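Local coordinates for endonuclease 2 (Arabidopsis thaliana, PDB 4CXO), which cuts RNA and single-stranded DNA, and less readily double-stranded DNA, into 5'-phosphate products with the aid of three divalent metal ions, at residues H126-V131 with H155-N160; S55-I60 with K81-A86. One frame throughout, in Å; residues are numbered along the deposited sequence.

Interaction 1 of 2, residues H126-V131 with H155-N160; sequences HQPLHV and HIWDSN. With ZN (zinc ion), chain I; TMP (thymidine-5'-phosphate), chain E.
W157, Q127 and D158 carry this contact, which builds one zinc site of the S1/P1 nuclease fold from the 3-10 turn P128-H130 and the helix 153-169. The indole of W157 lies against the turn: P128 CG approaches W157 CZ3 at 3.8 Å, while L129 CD1 reaches the pyrrole end at W157 CD1, 3.7 Å away. Both aliphatic groups meet the ring obliquely. In Q127, CG swings out on the far side from the backbone N (chi1 -152°), and the bend at chi2 brings the amide round to W157 CB, its two polar ends split. Q127 OE1 accepts from L129 N at 2.9 Å, and Q127 NE2 donates to D158 OD1 at 2.9 Å in a nearly straight bond (178°). The amide and carboxylate planes are about perpendicular, and the donor meets OD1 from above the carboxylate plane. An alanine here lacks the amide, which would probably leave L129 N without its acceptor and D158 OD1 without one of its donors, with a gap beside W157 CB. D158 binds the zinc through both oxygens; H130 and, from outside the segments, H154 are further protein ligands. TMP supplies its sugar hydroxyl as well, its O3' standing 2.1 Å from the zinc.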
ATOM      1  N   HIS A 126       2.539   1.886   1.190  1.00 16.97           N
ATOM      2  CA  HIS A 126       3.422   0.848   1.742  1.00 16.10           C
ATOM      3  C   HIS A 126       4.144   0.030   0.698  1.00 16.86           C
ATOM      4  O   HIS A 126       4.992  -0.806   1.047  1.00 16.84           O
ATOM      5  CB  HIS A 126       2.634  -0.085   2.681  1.00 15.55           C
ATOM      6  CG  HIS A 126       2.377   0.525   4.027  1.00 16.29           C
ATOM      7  ND1 HIS A 126       1.344   1.402   4.268  1.00 16.72           N
ATOM      8  CD2 HIS A 126       3.060   0.422   5.186  1.00 16.10           C
ATOM      9  CE1 HIS A 126       1.384   1.791   5.528  1.00 15.52           C
ATOM     10  NE2 HIS A 126       2.427   1.219   6.102  1.00 16.46           N
ATOM     11  N   GLN A 127       3.822   0.235  -0.575  1.00 15.89           N
ATOM     12  CA  GLN A 127       4.552  -0.464  -1.632  1.00 17.26           C
ATOM     13  C   GLN A 127       5.836   0.341  -1.803  1.00 16.21           C
ATOM     14  O   GLN A 127       5.782   1.512  -2.134  1.00 17.77           O
ATOM     15  CB  GLN A 127       3.712  -0.512  -2.914  1.00 18.31           C
ATOM     16  CG  GLN A 127       3.986  -1.707  -3.828  1.00 18.24           C
ATOM     17  CD  GLN A 127       5.260  -1.588  -4.660  1.00 18.77           C
ATOM     18  OE1 GLN A 127       6.347  -1.458  -4.120  1.00 17.87           O
ATOM     19  NE2 GLN A 127       5.131  -1.699  -5.976  1.00 17.04           N
ATOM     20  N   PRO A 128       7.011  -0.269  -1.541  1.00 16.88           N
ATOM     21  CA  PRO A 128       8.242   0.525  -1.581  1.00 16.98           C
ATOM     22  C   PRO A 128       8.456   1.325  -2.863  1.00 18.12           C
ATOM     23  O   PRO A 128       8.881   2.478  -2.795  1.00 19.44           O
ATOM     24  CB  PRO A 128       9.339  -0.531  -1.428  1.00 17.34           C
ATOM     25  CG  PRO A 128       8.694  -1.588  -0.600  1.00 18.31           C
ATOM     26  CD  PRO A 128       7.267  -1.637  -1.069  1.00 16.69           C
ATOM     27  N   LEU A 129       8.150   0.753  -4.019  1.00 18.77           N
ATOM     28  CA  LEU A 129       8.385   1.451  -5.265  1.00 18.47           C
ATOM     29  C   LEU A 129       7.303   2.474  -5.585  1.00 19.09           C
ATOM     30  O   LEU A 129       7.400   3.173  -6.575  1.00 24.66           O
ATOM     31  CB  LEU A 129       8.584   0.462  -6.414  1.00 19.50           C
ATOM     32  CG  LEU A 129       9.912  -0.278  -6.367  1.00 19.21           C
ATOM     33  CD1 LEU A 129      10.007  -1.302  -7.484  1.00 19.79           C
ATOM     34  CD2 LEU A 129      11.069   0.696  -6.417  1.00 20.17           C
ATOM     35  N   HIS A 130       6.290   2.598  -4.732  1.00 19.10           N
ATOM     36  CA  HIS A 130       5.377   3.727  -4.818  1.00 17.52           C
ATOM     37  C   HIS A 130       5.910   4.978  -4.119  1.00 19.43           C
ATOM     38  O   HIS A 130       5.264   6.007  -4.130  1.00 21.68           O
ATOM     39  CB  HIS A 130       4.010   3.354  -4.249  1.00 18.20           C
ATOM     40  CG  HIS A 130       3.146   2.641  -5.229  1.00 19.09           C
ATOM     41  ND1 HIS A 130       1.939   3.141  -5.651  1.00 19.98           N
ATOM     42  CD2 HIS A 130       3.342   1.495  -5.919  1.00 18.33           C
ATOM     43  CE1 HIS A 130       1.414   2.325  -6.546  1.00 19.04           C
ATOM     44  NE2 HIS A 130       2.261   1.331  -6.745  1.00 18.53           N
ATOM     45  N   VAL A 131       7.064   4.861  -3.477  1.00 19.29           N
ATOM     46  CA  VAL A 131       7.798   6.010  -2.929  1.00 19.59           C
ATOM     47  C   VAL A 131       9.240   5.860  -3.403  1.00 23.41           C
ATOM     48  O   VAL A 131      10.108   5.341  -2.692  1.00 22.33           O
ATOM     49  CB  VAL A 131       7.718   6.048  -1.398  1.00 22.49           C
ATOM     50  CG1 VAL A 131       8.319   7.339  -0.850  1.00 21.95           C
ATOM     51  CG2 VAL A 131       6.273   5.910  -0.944  1.00 22.54           C
ATOM     52  N   HIS A 155       6.246  -3.734 -11.374  1.00 18.70           N
ATOM     53  CA  HIS A 155       5.238  -4.798 -11.457  1.00 21.11           C
ATOM     54  C   HIS A 155       5.608  -6.000 -10.599  1.00 19.38           C
ATOM     55  O   HIS A 155       4.759  -6.676 -10.039  1.00 18.92           O
ATOM     56  CB  HIS A 155       5.066  -5.236 -12.911  1.00 23.63           C
ATOM     57  CG  HIS A 155       3.869  -6.094 -13.140  1.00 26.83           C
ATOM     58  ND1 HIS A 155       3.918  -7.468 -13.085  1.00 28.98           N
ATOM     59  CD2 HIS A 155       2.584  -5.773 -13.406  1.00 33.61           C
ATOM     60  CE1 HIS A 155       2.715  -7.958 -13.312  1.00 27.75           C
ATOM     61  NE2 HIS A 155       1.889  -6.950 -13.522  1.00 31.64           N
ATOM     62  N   ILE A 156       6.895  -6.261 -10.493  1.00 17.64           N
ATOM     63  CA  ILE A 156       7.379  -7.349  -9.660  1.00 18.94           C
ATOM     64  C   ILE A 156       6.991  -7.101  -8.216  1.00 18.49           C
ATOM     65  O   ILE A 156       6.536  -8.014  -7.540  1.00 16.87           O
ATOM     66  CB  ILE A 156       8.893  -7.544  -9.857  1.00 18.97           C
ATOM     67  CG1 ILE A 156       9.113  -8.269 -11.188  1.00 21.10           C
ATOM     68  CG2 ILE A 156       9.520  -8.331  -8.723  1.00 19.63           C
ATOM     69  CD1 ILE A 156      10.529  -8.231 -11.693  1.00 20.71           C
ATOM     70  N   TRP A 157       7.101  -5.850  -7.783  1.00 18.59           N
ATOM     71  CA  TRP A 157       6.716  -5.466  -6.427  1.00 18.06           C
ATOM     72  C   TRP A 157       5.196  -5.333  -6.248  1.00 18.05           C
ATOM     73  O   TRP A 157       4.649  -5.712  -5.207  1.00 17.41           O
ATOM     74  CB  TRP A 157       7.498  -4.213  -6.002  1.00 18.86           C
ATOM     75  CG  TRP A 157       8.867  -4.597  -5.574  1.00 17.55           C
ATOM     76  CD1 TRP A 157       9.929  -4.862  -6.374  1.00 17.82           C
ATOM     77  CD2 TRP A 157       9.287  -4.860  -4.244  1.00 17.61           C
ATOM     78  NE1 TRP A 157      11.007  -5.267  -5.620  1.00 18.57           N
ATOM     79  CE2 TRP A 157      10.637  -5.265  -4.302  1.00 17.79           C
ATOM     80  CE3 TRP A 157       8.651  -4.797  -3.001  1.00 18.43           C
ATOM     81  CZ2 TRP A 157      11.361  -5.583  -3.176  1.00 20.73           C
ATOM     82  CZ3 TRP A 157       9.373  -5.123  -1.878  1.00 17.98           C
ATOM     83  CH2 TRP A 157      10.718  -5.512  -1.974  1.00 20.26           C
ATOM     84  N   ASP A 158       4.500  -4.845  -7.270  1.00 17.30           N
ATOM     85  CA  ASP A 158       3.038  -4.757  -7.194  1.00 17.62           C
ATOM     86  C   ASP A 158       2.374  -6.137  -7.109  1.00 17.67           C
ATOM     87  O   ASP A 158       1.390  -6.309  -6.377  1.00 18.55           O
ATOM     88  CB  ASP A 158       2.462  -4.060  -8.428  1.00 17.36           C
ATOM     89  CG  ASP A 158       2.342  -2.555  -8.286  1.00 19.44           C
ATOM     90  OD1 ASP A 158       2.540  -1.983  -7.196  1.00 18.53           O
ATOM     91  OD2 ASP A 158       2.023  -1.929  -9.322  1.00 19.14           O
ATOM     92  N   SER A 159       2.911  -7.094  -7.866  1.00 19.57           N
ATOM     93  CA  SER A 159       2.221  -8.341  -8.167  1.00 18.10           C
ATOM     94  C   SER A 159       3.033  -9.624  -8.185  1.00 18.34           C
ATOM     95  O   SER A 159       2.617 -10.620  -7.600  1.00 19.50           O
ATOM     96  CB  SER A 159       1.506  -8.192  -9.522  1.00 21.39           C
ATOM     97  OG  SER A 159       0.501  -7.199  -9.405  1.00 24.50           O
ATOM     98  N   ASN A 160       4.169  -9.653  -8.855  1.00 18.28           N
ATOM     99  CA  ASN A 160       4.786 -10.952  -9.129  1.00 18.37           C
ATOM    100  C   ASN A 160       5.242 -11.692  -7.892  1.00 18.21           C
ATOM    101  O   ASN A 160       5.015 -12.884  -7.770  1.00 17.42           O
ATOM    102  CB  ASN A 160       5.943 -10.823 -10.109  1.00 19.94           C
ATOM    103  CG  ASN A 160       5.511 -10.281 -11.462  1.00 21.79           C
ATOM    104  OD1 ASN A 160       5.575  -9.091 -11.711  1.00 24.60           O
ATOM    105  ND2 ASN A 160       5.087 -11.163 -12.349  1.00 29.31           N
TER
HETATM  106 ZN    ZN I 452       2.032   0.065  -8.479  1.00 22.23          ZN
HETATM  107  P   TMP E 401       1.745   3.833 -15.161  0.70 60.34           P
HETATM  108  O1P TMP E 401       1.030   5.158 -15.109  0.70 64.80           O
HETATM  109  O2P TMP E 401       0.990   2.765 -15.918  0.70 58.57           O
HETATM  110  O3P TMP E 401       3.225   3.915 -15.471  0.70 59.16           O
HETATM  111  O5' TMP E 401       1.716   3.303 -13.647  0.70 45.23           O
HETATM  112  C5' TMP E 401       2.141   1.968 -13.391  0.70 41.77           C
HETATM  113  C4' TMP E 401       2.354   1.736 -11.901  1.00 37.53           C
HETATM  114  O4' TMP E 401       3.453   2.474 -11.366  1.00 39.72           O
HETATM  115  C3' TMP E 401       1.193   2.194 -11.052  1.00 37.87           C
HETATM  116  O3' TMP E 401       1.195   1.280  -9.966  1.00 28.38           O
HETATM  117  C2' TMP E 401       1.538   3.590 -10.553  1.00 40.72           C
HETATM  118  C1' TMP E 401       3.044   3.435 -10.365  1.00 38.23           C
HETATM  119  N1  TMP E 401       3.929   4.600 -10.553  1.00 33.73           N
HETATM  120  C2  TMP E 401       4.882   4.931  -9.553  1.00 32.94           C
HETATM  121  O2  TMP E 401       4.933   4.281  -8.478  1.00 34.17           O
HETATM  122  N3  TMP E 401       5.735   5.958  -9.724  1.00 32.64           N
HETATM  123  C4  TMP E 401       5.706   6.683 -10.846  1.00 30.47           C
HETATM  124  O4  TMP E 401       6.505   7.625 -10.975  1.00 39.42           O
HETATM  125  C5  TMP E 401       4.730   6.352 -11.919  1.00 30.01           C
HETATM  126  C5M TMP E 401       4.647   7.126 -13.197  1.00 35.53           C
HETATM  127  C6  TMP E 401       3.879   5.290 -11.709  1.00 33.99           C

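Interaction 2 of 2, residues S55-I60 with K81-A86; sequences SPLHYI and KGRCVA. With ZN (zinc ion), chain H; TMP (thymidine-5'-phosphate), chain E; NAG (2-acetamido-2-deoxy-beta-D-glucopyranose), chain B; TMP (thymidine-5'-phosphate), chain G.
V85 and L57 are the bumps on which this interface turns, and V85 is set into the bend of the backbone at L57-I60. Its CB points at the 55-60 segment, and V85 CA lies 3.0 Å from L57 O, a close CA-H...O contact. V85 CG1 takes the position between its backbone N and carbonyl carbon (chi1 67°), which turns it to the I60 side chain, while CG2 stays near L57 O. The one direct hydrogen bond between the segments runs from V85 N to Y59 O at 3.1 Å.

I60 supplies the answering bump. Its CG1 rests 3.5 Å from C84 SG, a sulfur tied to C74 by a disulfide, and its CD1 extends over V85 CG1 to A86 CB. On the other flank L57 fills the hollow beside R83: L57 CD2 abuts R83 CA at 3.8 Å, and the same methyl lies over a face of the guanidinium. R83, bent at chi3, presents the edge of that group to the sugar O3 of NAG, which both NH1 and NH2 grip; NH2 also bonds W53 O. A water lies 2.8 Å from both P56 O and R83 O, placed to link the two backbones.

Y59 and H58 point away from 81-86. The Y59 ring has P56 O over one face, and the thymine of the chain E TMP lies over the other, with its C4 3.7 Å above the ring plane. H58 ND1 binds a zinc completed on the protein side by D45, H120 and D124. The loop thus joins the disulfide-anchored N-cap of helix 85-96, at C84, to the metal centre and the base-facing tyrosine of an S1/P1 nuclease active site.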
ATOM      1  N   SER A  55      -4.621  10.166 -10.649  1.00 25.43           N
ATOM      2  CA  SER A  55      -3.556   9.240 -11.027  1.00 24.91           C
ATOM      3  C   SER A  55      -2.268   9.443 -10.216  1.00 22.46           C
ATOM      4  O   SER A  55      -1.684   8.471  -9.721  1.00 25.87           O
ATOM      5  CB  SER A  55      -3.279   9.337 -12.526  1.00 29.05           C
ATOM      6  OG  SER A  55      -2.278   8.419 -12.897  0.50 24.70           O
ATOM      7  N   PRO A  56      -1.829  10.706 -10.043  1.00 24.44           N
ATOM      8  CA  PRO A  56      -0.597  10.923  -9.281  1.00 24.43           C
ATOM      9  C   PRO A  56      -0.738  10.704  -7.782  1.00 24.09           C
ATOM     10  O   PRO A  56       0.273  10.635  -7.087  1.00 23.48           O
ATOM     11  CB  PRO A  56      -0.252  12.383  -9.575  1.00 28.07           C
ATOM     12  CG  PRO A  56      -1.068  12.745 -10.789  1.00 32.22           C
ATOM     13  CD  PRO A  56      -2.328  11.969 -10.614  1.00 28.65           C
ATOM     14  N   LEU A  57      -1.970  10.558  -7.297  1.00 24.28           N
ATOM     15  CA  LEU A  57      -2.220  10.326  -5.887  1.00 22.25           C
ATOM     16  C   LEU A  57      -1.838   8.911  -5.440  1.00 22.66           C
ATOM     17  O   LEU A  57      -1.844   8.622  -4.260  1.00 20.73           O
ATOM     18  CB  LEU A  57      -3.693  10.593  -5.570  1.00 22.64           C
ATOM     19  CG  LEU A  57      -4.188  11.968  -5.992  1.00 24.98           C
ATOM     20  CD1 LEU A  57      -5.642  12.141  -5.582  1.00 24.14           C
ATOM     21  CD2 LEU A  57      -3.313  13.051  -5.376  1.00 23.80           C
ATOM     22  N   HIS A  58      -1.484   8.039  -6.369  1.00 18.93           N
ATOM     23  CA  HIS A  58      -1.119   6.678  -5.989  1.00 21.71           C
ATOM     24  C   HIS A  58       0.309   6.513  -5.535  1.00 19.75           C
ATOM     25  O   HIS A  58       0.669   5.452  -5.006  1.00 19.92           O
ATOM     26  CB  HIS A  58      -1.395   5.717  -7.133  1.00 21.75           C
ATOM     27  CG  HIS A  58      -2.845   5.554  -7.416  1.00 21.04           C
ATOM     28  ND1 HIS A  58      -3.511   4.377  -7.177  1.00 18.69           N
ATOM     29  CD2 HIS A  58      -3.775   6.429  -7.874  1.00 20.18           C
ATOM     30  CE1 HIS A  58      -4.782   4.516  -7.501  1.00 21.74           C
ATOM     31  NE2 HIS A  58      -4.970   5.755  -7.923  1.00 21.39           N
ATOM     32  N   TYR A  59       1.130   7.535  -5.741  1.00 20.03           N
ATOM     33  CA  TYR A  59       2.567   7.384  -5.508  1.00 21.49           C
ATOM     34  C   TYR A  59       3.251   8.683  -5.093  1.00 21.54           C
ATOM     35  O   TYR A  59       2.618   9.743  -5.007  1.00 21.41           O
ATOM     36  CB  TYR A  59       3.236   6.798  -6.757  1.00 21.19           C
ATOM     37  CG  TYR A  59       3.047   7.626  -7.995  1.00 23.15           C
ATOM     38  CD1 TYR A  59       3.854   8.730  -8.244  1.00 24.46           C
ATOM     39  CD2 TYR A  59       2.058   7.315  -8.918  1.00 24.36           C
ATOM     40  CE1 TYR A  59       3.672   9.515  -9.367  1.00 26.67           C
ATOM     41  CE2 TYR A  59       1.870   8.092 -10.047  1.00 27.03           C
ATOM     42  CZ  TYR A  59       2.682   9.189 -10.262  1.00 28.18           C
ATOM     43  OH  TYR A  59       2.501   9.967 -11.369  1.00 31.75           O
ATOM     44  N   ILE A  60       4.551   8.560  -4.833  1.00 21.29           N
ATOM     45  CA  ILE A  60       5.446   9.677  -4.548  1.00 21.25           C
ATOM     46  C   ILE A  60       6.691   9.464  -5.365  1.00 23.35           C
ATOM     47  O   ILE A  60       7.193   8.346  -5.430  1.00 23.53           O
ATOM     48  CB  ILE A  60       5.856   9.696  -3.059  1.00 22.87           C
ATOM     49  CG1 ILE A  60       4.668  10.105  -2.198  1.00 24.01           C
ATOM     50  CG2 ILE A  60       7.013  10.654  -2.814  1.00 26.20           C
ATOM     51  CD1 ILE A  60       4.831   9.844  -0.712  1.00 23.61           C
ATOM     52  N   LYS A  81       1.488  21.269  -4.944  1.00 38.77           N
ATOM     53  CA  LYS A  81       1.802  20.698  -3.638  1.00 38.73           C
ATOM     54  C   LYS A  81       0.639  19.872  -3.102  1.00 36.88           C
ATOM     55  O   LYS A  81      -0.516  20.254  -3.254  1.00 35.50           O
ATOM     56  CB  LYS A  81       2.143  21.811  -2.645  1.00 43.31           C
ATOM     57  CG  LYS A  81       2.547  21.321  -1.259  1.00 44.90           C
ATOM     58  CD  LYS A  81       2.616  22.480  -0.276  0.50 46.65           C
ATOM     59  CE  LYS A  81       3.026  22.014   1.107  0.50 44.11           C
ATOM     60  NZ  LYS A  81       4.382  21.421   1.069  0.50 41.42           N
ATOM     61  N   GLY A  82       0.957  18.746  -2.468  1.00 33.91           N
ATOM     62  CA  GLY A  82      -0.053  17.867  -1.886  1.00 29.38           C
ATOM     63  C   GLY A  82      -0.513  16.724  -2.780  1.00 29.42           C
ATOM     64  O   GLY A  82      -1.178  15.792  -2.316  1.00 29.56           O
ATOM     65  N   ARG A  83      -0.156  16.757  -4.055  1.00 27.19           N
ATOM     66  CA  ARG A  83      -0.703  15.784  -4.988  1.00 27.57           C
ATOM     67  C   ARG A  83       0.210  14.570  -5.104  1.00 26.05           C
ATOM     68  O   ARG A  83       0.907  14.375  -6.084  1.00 25.08           O
ATOM     69  CB  ARG A  83      -0.981  16.455  -6.323  1.00 31.76           C
ATOM     70  CG  ARG A  83      -1.920  17.645  -6.141  1.00 32.02           C
ATOM     71  CD  ARG A  83      -2.785  17.904  -7.355  1.00 31.96           C
ATOM     72  NE  ARG A  83      -3.704  16.797  -7.622  1.00 33.67           N
ATOM     73  CZ  ARG A  83      -4.878  16.613  -7.018  1.00 32.58           C
ATOM     74  NH1 ARG A  83      -5.307  17.456  -6.088  1.00 34.37           N
ATOM     75  NH2 ARG A  83      -5.631  15.567  -7.350  1.00 31.18           N
ATOM     76  N   CYS A  84       0.200  13.777  -4.043  1.00 23.50           N
ATOM     77  CA  CYS A  84       0.943  12.531  -3.971  1.00 21.90           C
ATOM     78  C   CYS A  84       0.195  11.676  -2.961  1.00 21.24           C
ATOM     79  O   CYS A  84      -0.741  12.155  -2.318  1.00 21.54           O
ATOM     80  CB  CYS A  84       2.378  12.788  -3.521  1.00 23.27           C
ATOM     81  SG  CYS A  84       2.621  12.964  -1.739  1.00 24.92           S
ATOM     82  N   VAL A  85       0.606  10.422  -2.802  1.00 20.68           N
ATOM     83  CA  VAL A  85      -0.162   9.498  -1.972  1.00 19.90           C
ATOM     84  C   VAL A  85      -0.234   9.947  -0.502  1.00 20.02           C
ATOM     85  O   VAL A  85      -1.246   9.735   0.157  1.00 21.08           O
ATOM     86  CB  VAL A  85       0.307   8.027  -2.146  1.00 19.61           C
ATOM     87  CG1 VAL A  85       1.705   7.811  -1.613  1.00 21.41           C
ATOM     88  CG2 VAL A  85      -0.697   7.054  -1.524  1.00 20.51           C
ATOM     89  N   ALA A  86       0.809  10.596   0.007  1.00 21.50           N
ATOM     90  CA  ALA A  86       0.770  11.106   1.371  1.00 21.25           C
ATOM     91  C   ALA A  86      -0.259  12.204   1.492  1.00 20.56           C
ATOM     92  O   ALA A  86      -1.045  12.210   2.424  1.00 22.45           O
ATOM     93  CB  ALA A  86       2.125  11.619   1.814  1.00 21.05           C
TER
HETATM   94 ZN    ZN H 451      -2.958   2.327  -6.828  1.00 22.71          ZN
HETATM   95  P   TMP E 401       1.745   3.833 -15.161  0.70 60.34           P
HETATM   96  O1P TMP E 401       1.030   5.158 -15.109  0.70 64.80           O
HETATM   97  O2P TMP E 401       0.990   2.765 -15.918  0.70 58.57           O
HETATM   98  O3P TMP E 401       3.225   3.915 -15.471  0.70 59.16           O
HETATM   99  O5' TMP E 401       1.716   3.303 -13.647  0.70 45.23           O
HETATM  100  C5' TMP E 401       2.141   1.968 -13.391  0.70 41.77           C
HETATM  101  C4' TMP E 401       2.354   1.736 -11.901  1.00 37.53           C
HETATM  102  O4' TMP E 401       3.453   2.474 -11.366  1.00 39.72           O
HETATM  103  C3' TMP E 401       1.193   2.194 -11.052  1.00 37.87           C
HETATM  104  O3' TMP E 401       1.195   1.280  -9.966  1.00 28.38           O
HETATM  105  C2' TMP E 401       1.538   3.590 -10.553  1.00 40.72           C
HETATM  106  C1' TMP E 401       3.044   3.435 -10.365  1.00 38.23           C
HETATM  107  N1  TMP E 401       3.929   4.600 -10.553  1.00 33.73           N
HETATM  108  C2  TMP E 401       4.882   4.931  -9.553  1.00 32.94           C
HETATM  109  O2  TMP E 401       4.933   4.281  -8.478  1.00 34.17           O
HETATM  110  N3  TMP E 401       5.735   5.958  -9.724  1.00 32.64           N
HETATM  111  C4  TMP E 401       5.706   6.683 -10.846  1.00 30.47           C
HETATM  112  O4  TMP E 401       6.505   7.625 -10.975  1.00 39.42           O
HETATM  113  C5  TMP E 401       4.730   6.352 -11.919  1.00 30.01           C
HETATM  114  C5M TMP E 401       4.647   7.126 -13.197  1.00 35.53           C
HETATM  115  C6  TMP E 401       3.879   5.290 -11.709  1.00 33.99           C
HETATM  116  C1  NAG B   1      -9.018  15.570  -2.158  1.00 27.39           C
HETATM  117  C2  NAG B   1      -8.132  15.648  -3.420  1.00 26.56           C
HETATM  118  C3  NAG B   1      -8.869  16.424  -4.505  1.00 27.39           C
HETATM  119  C4  NAG B   1     -10.270  15.836  -4.706  1.00 28.41           C
HETATM  120  C5  NAG B   1     -10.987  15.573  -3.375  1.00 27.06           C
HETATM  121  C6  NAG B   1     -12.262  14.763  -3.564  1.00 27.36           C
HETATM  122  C7  NAG B   1      -5.702  15.531  -2.906  1.00 29.13           C
HETATM  123  C8  NAG B   1      -5.857  14.089  -2.659  1.00 20.81           C
HETATM  124  N2  NAG B   1      -6.794  16.206  -3.243  1.00 27.33           N
HETATM  125  O3  NAG B   1      -8.117  16.468  -5.711  1.00 28.26           O
HETATM  126  O4  NAG B   1     -11.088  16.765  -5.381  1.00 28.29           O
HETATM  127  O5  NAG B   1     -10.179  14.864  -2.463  1.00 27.65           O
HETATM  128  O6  NAG B   1     -12.024  13.565  -4.287  1.00 28.56           O
HETATM  129  O7  NAG B   1      -4.572  16.036  -2.772  1.00 43.67           O
HETATM  130  P   TMP G 431      -4.409  19.055   4.016  1.00 52.25           P
HETATM  131  O1P TMP G 431      -5.101  17.793   4.565  1.00 36.28           O
HETATM  132  O2P TMP G 431      -4.849  20.469   4.323  1.00 52.22           O
HETATM  133  O5' TMP G 431      -4.107  18.968   2.436  1.00 48.07           O
HETATM  134  C5' TMP G 431      -3.586  17.800   1.781  1.00 43.40           C
HETATM  135  C4' TMP G 431      -3.978  17.862   0.306  1.00 47.10           C
HETATM  136  O4' TMP G 431      -5.371  17.552   0.177  1.00 44.73           O
HETATM  137  C3' TMP G 431      -3.789  19.242  -0.327  1.00 49.21           C
HETATM  138  O3' TMP G 431      -3.230  19.120  -1.641  1.00 42.83           O
HETATM  139  C2' TMP G 431      -5.184  19.842  -0.413  1.00 48.40           C
HETATM  140  C1' TMP G 431      -6.102  18.624  -0.436  1.00 47.29           C
HETATM  141  N1  TMP G 431      -7.392  18.825   0.251  1.00 44.17           N
HETATM  142  C2  TMP G 431      -8.594  19.012  -0.489  1.00 41.98           C
HETATM  143  O2  TMP G 431      -8.578  19.034  -1.739  1.00 48.13           O
HETATM  144  N3  TMP G 431      -9.773  19.178   0.134  1.00 46.04           N
HETATM  145  C4  TMP G 431      -9.871  19.166   1.472  1.00 48.33           C
HETATM  146  O4  TMP G 431     -10.989  19.327   2.025  1.00 51.30           O
HETATM  147  C5  TMP G 431      -8.633  18.963   2.273  1.00 46.62           C
HETATM  148  C5M TMP G 431      -8.655  18.941   3.778  1.00 50.51           C
HETATM  149  C6  TMP G 431      -7.433  18.796   1.595  1.00 50.53           C
HETATM  150  O   HOH W   1       2.550  12.333  -7.196  1.00 28.89           O

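How the interactions relate
The two interactions follow one another along the chain, both segments of interaction 2 preceding those of interaction 1, and their centres are 15 Å apart. They still touch: H130 ND1 lies 2.7 Å from H58 O, and H130 O lies 2.7 Å from I60 N, both probable hydrogen bonds. The loop 126-131, which follows helix 111-124, is thereby tied to the loop leading into strand 60-62. Helix 206-221 provides a common backing, touching P128, L129 and W157 in one contact and I60 and A86 in the other. Each contact contributes to a different zinc, and both reach the same TMP, so that metal ligands and nucleotide pocket are assembled from separate parts of one domain.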